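Local coordinates for protein antigen 43 (Escherichia coli, PDB 4KH3) that self-associates between cells to drive the clumping of Escherichia coli, as an autotransporter adhesin with a probable role in biofilm formation, at residues G288-V293 and G299-L304; G264-S269 and G281-V286. One frame throughout, in Å; residues are numbered along the deposited sequence. Where two conformers were deposited one is given.

Contact 1 of 2, residues G288-V293 and G299-L304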
loop_
_atom_site.group_PDB
_atom_site.type_symbol
_atom_site.label_atom_id
_atom_site.label_comp_id
_atom_site.label_asym_id
_atom_site.label_seq_id
_atom_site.Cartn_x
_atom_site.Cartn_y
_atom_site.Cartn_z
ATOM N N GLY A 288 4.386 -15.572 14.901
ATOM C CA GLY A 288 3.185 -16.237 14.438
ATOM C C GLY A 288 1.957 -15.957 15.273
ATOM O O GLY A 288 0.900 -16.529 15.026
ATOM N N LYS A 289 2.084 -15.079 16.264
ATOM C CA LYS A 289 0.960 -14.802 17.161
ATOM C C LYS A 289 0.630 -13.305 17.265
ATOM O O LYS A 289 1.501 -12.479 17.543
ATOM C CB LYS A 289 1.249 -15.391 18.540
ATOM C CG LYS A 289 0.353 -14.886 19.648
ATOM C CD LYS A 289 -0.999 -15.550 19.652
ATOM C CE LYS A 289 -1.567 -15.578 21.072
ATOM N NZ LYS A 289 -1.740 -14.213 21.638
ATOM N N ALA A 290 -0.635 -12.969 17.040
ATOM C CA ALA A 290 -1.111 -11.588 17.149
ATOM C C ALA A 290 -1.963 -11.375 18.400
ATOM O O ALA A 290 -2.730 -12.252 18.796
ATOM C CB ALA A 290 -1.904 -11.190 15.892
ATOM N N ASP A 291 -1.831 -10.212 19.024
ATOM C CA ASP A 291 -2.687 -9.867 20.154
ATOM C C ASP A 291 -2.998 -8.366 20.187
ATOM O O ASP A 291 -2.090 -7.536 20.083
ATOM C CB ASP A 291 -2.052 -10.314 21.479
ATOM C CG ASP A 291 -2.937 -10.016 22.685
ATOM O OD1 ASP A 291 -4.177 -10.113 22.573
ATOM O OD2 ASP A 291 -2.395 -9.676 23.754
ATOM N N ASN A 292 -4.285 -8.044 20.334
ATOM C CA ASN A 292 -4.782 -6.669 20.459
ATOM C C ASN A 292 -4.571 -5.811 19.210
ATOM O O ASN A 292 -4.448 -4.589 19.285
ATOM C CB ASN A 292 -4.226 -5.970 21.709
ATOM C CG ASN A 292 -4.986 -4.694 22.055
ATOM O OD1 ASN A 292 -6.191 -4.583 21.799
ATOM N ND2 ASN A 292 -4.280 -3.719 22.620
ATOM N N VAL A 293 -4.534 -6.459 18.056
ATOM C CA VAL A 293 -4.455 -5.735 16.806
ATOM C C VAL A 293 -5.772 -4.974 16.582
ATOM O O VAL A 293 -6.862 -5.526 16.731
ATOM C CB VAL A 293 -4.109 -6.675 15.631
ATOM C CG1 VAL A 293 -4.332 -5.981 14.312
ATOM C CG2 VAL A 293 -2.655 -7.155 15.753
ATOM N N GLY A 299 -6.865 -0.837 7.450
ATOM C CA GLY A 299 -6.111 -1.820 8.212
ATOM C C GLY A 299 -6.531 -3.235 7.837
ATOM O O GLY A 299 -7.679 -3.478 7.442
ATOM N N ARG A 300 -5.600 -4.173 7.941
ATOM C CA ARG A 300 -5.884 -5.554 7.587
ATOM C C ARG A 300 -4.877 -6.503 8.217
ATOM O O ARG A 300 -3.676 -6.227 8.217
ATOM C CB ARG A 300 -5.882 -5.731 6.075
ATOM C CG ARG A 300 -6.214 -7.153 5.621
ATOM C CD ARG A 300 -6.204 -7.256 4.096
ATOM N NE ARG A 300 -6.371 -8.628 3.645
ATOM C CZ ARG A 300 -7.233 -9.004 2.706
ATOM N NH1 ARG A 300 -7.994 -8.100 2.106
ATOM N NH2 ARG A 300 -7.329 -10.285 2.368
ATOM N N LEU A 301 -5.379 -7.604 8.768
ATOM C CA LEU A 301 -4.538 -8.647 9.354
ATOM C C LEU A 301 -4.884 -9.983 8.725
ATOM O O LEU A 301 -6.033 -10.415 8.773
ATOM C CB LEU A 301 -4.746 -8.739 10.868
ATOM C CG LEU A 301 -3.991 -9.890 11.556
ATOM C CD1 LEU A 301 -2.480 -9.712 11.451
ATOM C CD2 LEU A 301 -4.404 -10.004 13.013
ATOM N N ASP A 302 -3.900 -10.622 8.110
ATOM C CA ASP A 302 -4.092 -11.961 7.576
ATOM C C ASP A 302 -3.564 -12.952 8.599
ATOM O O ASP A 302 -2.390 -12.905 8.965
ATOM C CB ASP A 302 -3.344 -12.149 6.256
ATOM C CG ASP A 302 -3.869 -11.252 5.146
ATOM O OD1 ASP A 302 -4.994 -10.736 5.262
ATOM O OD2 ASP A 302 -3.153 -11.067 4.146
ATOM N N VAL A 303 -4.436 -13.830 9.080
ATOM C CA VAL A 303 -4.005 -14.891 9.977
ATOM C C VAL A 303 -3.773 -16.152 9.154
ATOM O O VAL A 303 -4.706 -16.777 8.654
ATOM C CB VAL A 303 -4.997 -15.112 11.139
ATOM C CG1 VAL A 303 -4.528 -16.230 12.049
ATOM C CG2 VAL A 303 -5.140 -13.824 11.932
ATOM N N LEU A 304 -2.507 -16.491 8.984
ATOM C CA LEU A 304 -2.126 -17.600 8.128
ATOM C C LEU A 304 -2.316 -18.950 8.809
ATOM O O LEU A 304 -2.500 -19.042 10.025
ATOM C CB LEU A 304 -0.677 -17.436 7.683
ATOM C CG LEU A 304 -0.333 -16.070 7.077
ATOM C CD1 LEU A 304 1.100 -16.060 6.592
ATOM C CD2 LEU A 304 -1.286 -15.723 5.947
#

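Contact 2 of 2, residues G264-S269 and G281-V286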
loop_
_atom_site.group_PDB
_atom_site.type_symbol
_atom_site.label_atom_id
_atom_site.label_comp_id
_atom_site.label_asym_id
_atom_site.label_seq_id
_atom_site.Cartn_x
_atom_site.Cartn_y
_atom_site.Cartn_z
ATOM N N GLY A 264 -5.516 5.057 12.384
ATOM C CA GLY A 264 -4.309 4.612 11.713
ATOM C C GLY A 264 -4.491 3.213 11.160
ATOM O O GLY A 264 -5.024 2.337 11.842
ATOM N N ALA A 265 -4.055 2.996 9.924
ATOM C CA ALA A 265 -4.203 1.691 9.288
ATOM C C ALA A 265 -2.946 0.836 9.429
ATOM O O ALA A 265 -1.841 1.276 9.090
ATOM C CB ALA A 265 -4.540 1.860 7.827
ATOM N N LEU A 266 -3.121 -0.386 9.926
ATOM C CA LEU A 266 -2.026 -1.360 9.970
ATOM C C LEU A 266 -2.367 -2.525 9.063
ATOM O O LEU A 266 -3.417 -3.157 9.200
ATOM C CB LEU A 266 -1.771 -1.857 11.397
ATOM C CG LEU A 266 -0.769 -2.999 11.612
ATOM C CD1 LEU A 266 0.656 -2.555 11.320
ATOM C CD2 LEU A 266 -0.878 -3.563 13.028
ATOM N N VAL A 267 -1.486 -2.791 8.111
ATOM C CA VAL A 267 -1.672 -3.895 7.183
ATOM C C VAL A 267 -0.526 -4.876 7.368
ATOM O O VAL A 267 0.641 -4.534 7.163
ATOM C CB VAL A 267 -1.710 -3.382 5.747
ATOM C CG1 VAL A 267 -1.747 -4.538 4.768
ATOM C CG2 VAL A 267 -2.914 -2.485 5.563
ATOM N N THR A 268 -0.848 -6.089 7.795
ATOM C CA THR A 268 0.196 -7.066 8.058
ATOM C C THR A 268 -0.371 -8.486 8.167
ATOM O O THR A 268 -1.538 -8.732 7.856
ATOM C CB THR A 268 0.998 -6.682 9.324
ATOM O OG1 THR A 268 2.203 -7.446 9.392
ATOM C CG2 THR A 268 0.171 -6.887 10.590
ATOM N N SER A 269 0.465 -9.424 8.592
ATOM C CA SER A 269 0.020 -10.796 8.758
ATOM C C SER A 269 0.819 -11.432 9.875
ATOM O O SER A 269 1.697 -10.798 10.472
ATOM C CB SER A 269 0.218 -11.584 7.465
ATOM O OG SER A 269 1.601 -11.810 7.247
ATOM N N GLY A 281 -4.213 -0.011 23.671
ATOM C CA GLY A 281 -3.087 -0.412 24.501
ATOM C C GLY A 281 -2.026 -1.151 23.714
ATOM O O GLY A 281 -1.962 -1.051 22.484
ATOM N N ALA A 282 -1.186 -1.894 24.422
ATOM C CA ALA A 282 -0.128 -2.670 23.786
ATOM C C ALA A 282 -0.732 -3.692 22.843
ATOM O O ALA A 282 -1.831 -4.192 23.078
ATOM C CB ALA A 282 0.729 -3.363 24.827
ATOM N N PHE A 283 -0.011 -3.971 21.765
ATOM C CA PHE A 283 -0.407 -4.982 20.803
ATOM C C PHE A 283 0.862 -5.535 20.206
ATOM O O PHE A 283 1.906 -4.886 20.250
ATOM C CB PHE A 283 -1.306 -4.403 19.698
ATOM C CG PHE A 283 -0.563 -3.617 18.643
ATOM C CD1 PHE A 283 -0.056 -4.243 17.509
ATOM C CD2 PHE A 283 -0.388 -2.248 18.778
ATOM C CE1 PHE A 283 0.625 -3.526 16.548
ATOM C CE2 PHE A 283 0.286 -1.522 17.813
ATOM C CZ PHE A 283 0.791 -2.161 16.696
ATOM N N SER A 284 0.767 -6.727 19.636
ATOM C CA SER A 284 1.932 -7.380 19.072
ATOM C C SER A 284 1.552 -8.400 18.018
ATOM O O SER A 284 0.484 -8.996 18.061
ATOM C CB SER A 284 2.730 -8.066 20.166
ATOM O OG SER A 284 1.888 -8.944 20.887
ATOM N N VAL A 285 2.431 -8.544 17.041
ATOM C CA VAL A 285 2.408 -9.650 16.113
ATOM C C VAL A 285 3.827 -10.171 16.205
ATOM O O VAL A 285 4.768 -9.553 15.691
ATOM C CB VAL A 285 2.107 -9.209 14.675
ATOM C CG1 VAL A 285 1.946 -10.420 13.785
ATOM C CG2 VAL A 285 0.844 -8.351 14.624
ATOM N N VAL A 286 3.977 -11.285 16.915
ATOM C CA VAL A 286 5.283 -11.849 17.210
ATOM C C VAL A 286 5.265 -13.374 17.059
ATOM O O VAL A 286 4.400 -14.052 17.624
ATOM C CB VAL A 286 5.710 -11.483 18.649
ATOM C CG1 VAL A 286 6.896 -12.306 19.086
ATOM C CG2 VAL A 286 6.037 -10.020 18.738
#

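Contact 1 of 2, residues G288-V293 and G299-L304
Leu301 meets Ala290 and Val293 inside the parallel beta-helix of this passenger domain, where strand 300-303 faces strand 289-291 and the loop residue Val293 that follows it. The segments bury 110 Å² in all, and no hydrogen bond crosses between them, so this is packing across the interior. At the start of strand 300-303, the CB of Arg300 points away from 288-293, and its NE bonds to OD1 of Asp302 at 3.0 Å. The N-H points almost straight at the oxygen (166°), which accepts through its syn lone pair and lies 8° out of the guanidinium plane; this salt bridge therefore links alternate residues on the outer side of the strand. Leu301, between them, faces inward. Its CG is anti to the backbone N (chi1 175°), and the CD2 branch does the touching, 4.0 Å from Ala290 CB and 4.2 Å from Val293 CG1. One methyl thus serves two partners of the 288-293 segment, while Ala309 and Leu320 from later strands also pack on Leu301. Asp302 sends its carboxylate back to Arg300, with a long, weak ion pair to Arg323 besides. Val303 has its CA 8.4 Å from Ala290 CA, yet its side chain packs on Ala309 and Leu320. At Leu304 the strand has ended, and the backbone N is hydrogen-bonded to Thr270 OG1.

Contact 2 of 2, residues G264-S269 and G281-V286
Thr268 OG1 is hydrogen-bonded to the backbone O of Val249 on the adjacent strand 246-249, while the other branch of the same side chain, CG2, approaches Val285 CG2 at 4.3 Å. The hydroxyl is thus satisfied within its own wall of the beta-helix, and the methyl is what Thr268 offers to strand 281-286. The neighbouring residue, Ser269, takes part through its backbone: its carbonyl O lies 3.3 Å from Val285 CG1, whereas its CB points away and its OG bonds to Ala271 N. Val285 fits this corner because its two methyls diverge. CG1 stands anti to the backbone N (chi1 -174°) and reaches Ser269, leaving CG2, beside that N, to face Thr268. The nearest CA pair across the segments, Ser269 and Val285 at 7.8 Å, also places the closest backbone approach at this end.

Farther back along both strands, Leu266 and Phe283 extend from opposite directions into the interior. Leu266 CD2 comes to 3.8 Å from Phe283 CE1, an apolar contact between one methyl and one ring carbon. Gln260 touches both side chains, and Val274 packs on Phe283 as well as on Thr268.

The segments bury 147 Å² without a hydrogen bond between them, and their axes approach no closer than 9.2 Å with an angle of 36°, as expected for strands facing each other across an interior rather than paired edge to edge. Strand 265-269 sits between strands 246-249 and 300-303, parallel to both, whereas strand 281-286 lies between 273-278 and 289-291, antiparallel to both.

Contact 2 (264-286) is complete before contact 1 (288-304) begins, and their centres are 7 Å apart. On one wall strands 265-269 and 300-303 are parallel neighbours, joined by a probable hydrogen bond from Arg300 N to Leu266 O at 2.7 Å. On the other, strands 281-286 and 289-291 follow each other as antiparallel neighbours, and Asp291 O packs 3.3 Å from Phe283 CB. Val285 packs on Ala290 and Val293, and Thr268 on Leu301, so the interior runs on from one contact to the next although the chain reverses twice between 273-278 and 289-291. Both contacts lie near the bend of the elongated domain, where the stack of parallel coils takes in this antiparallel excursion.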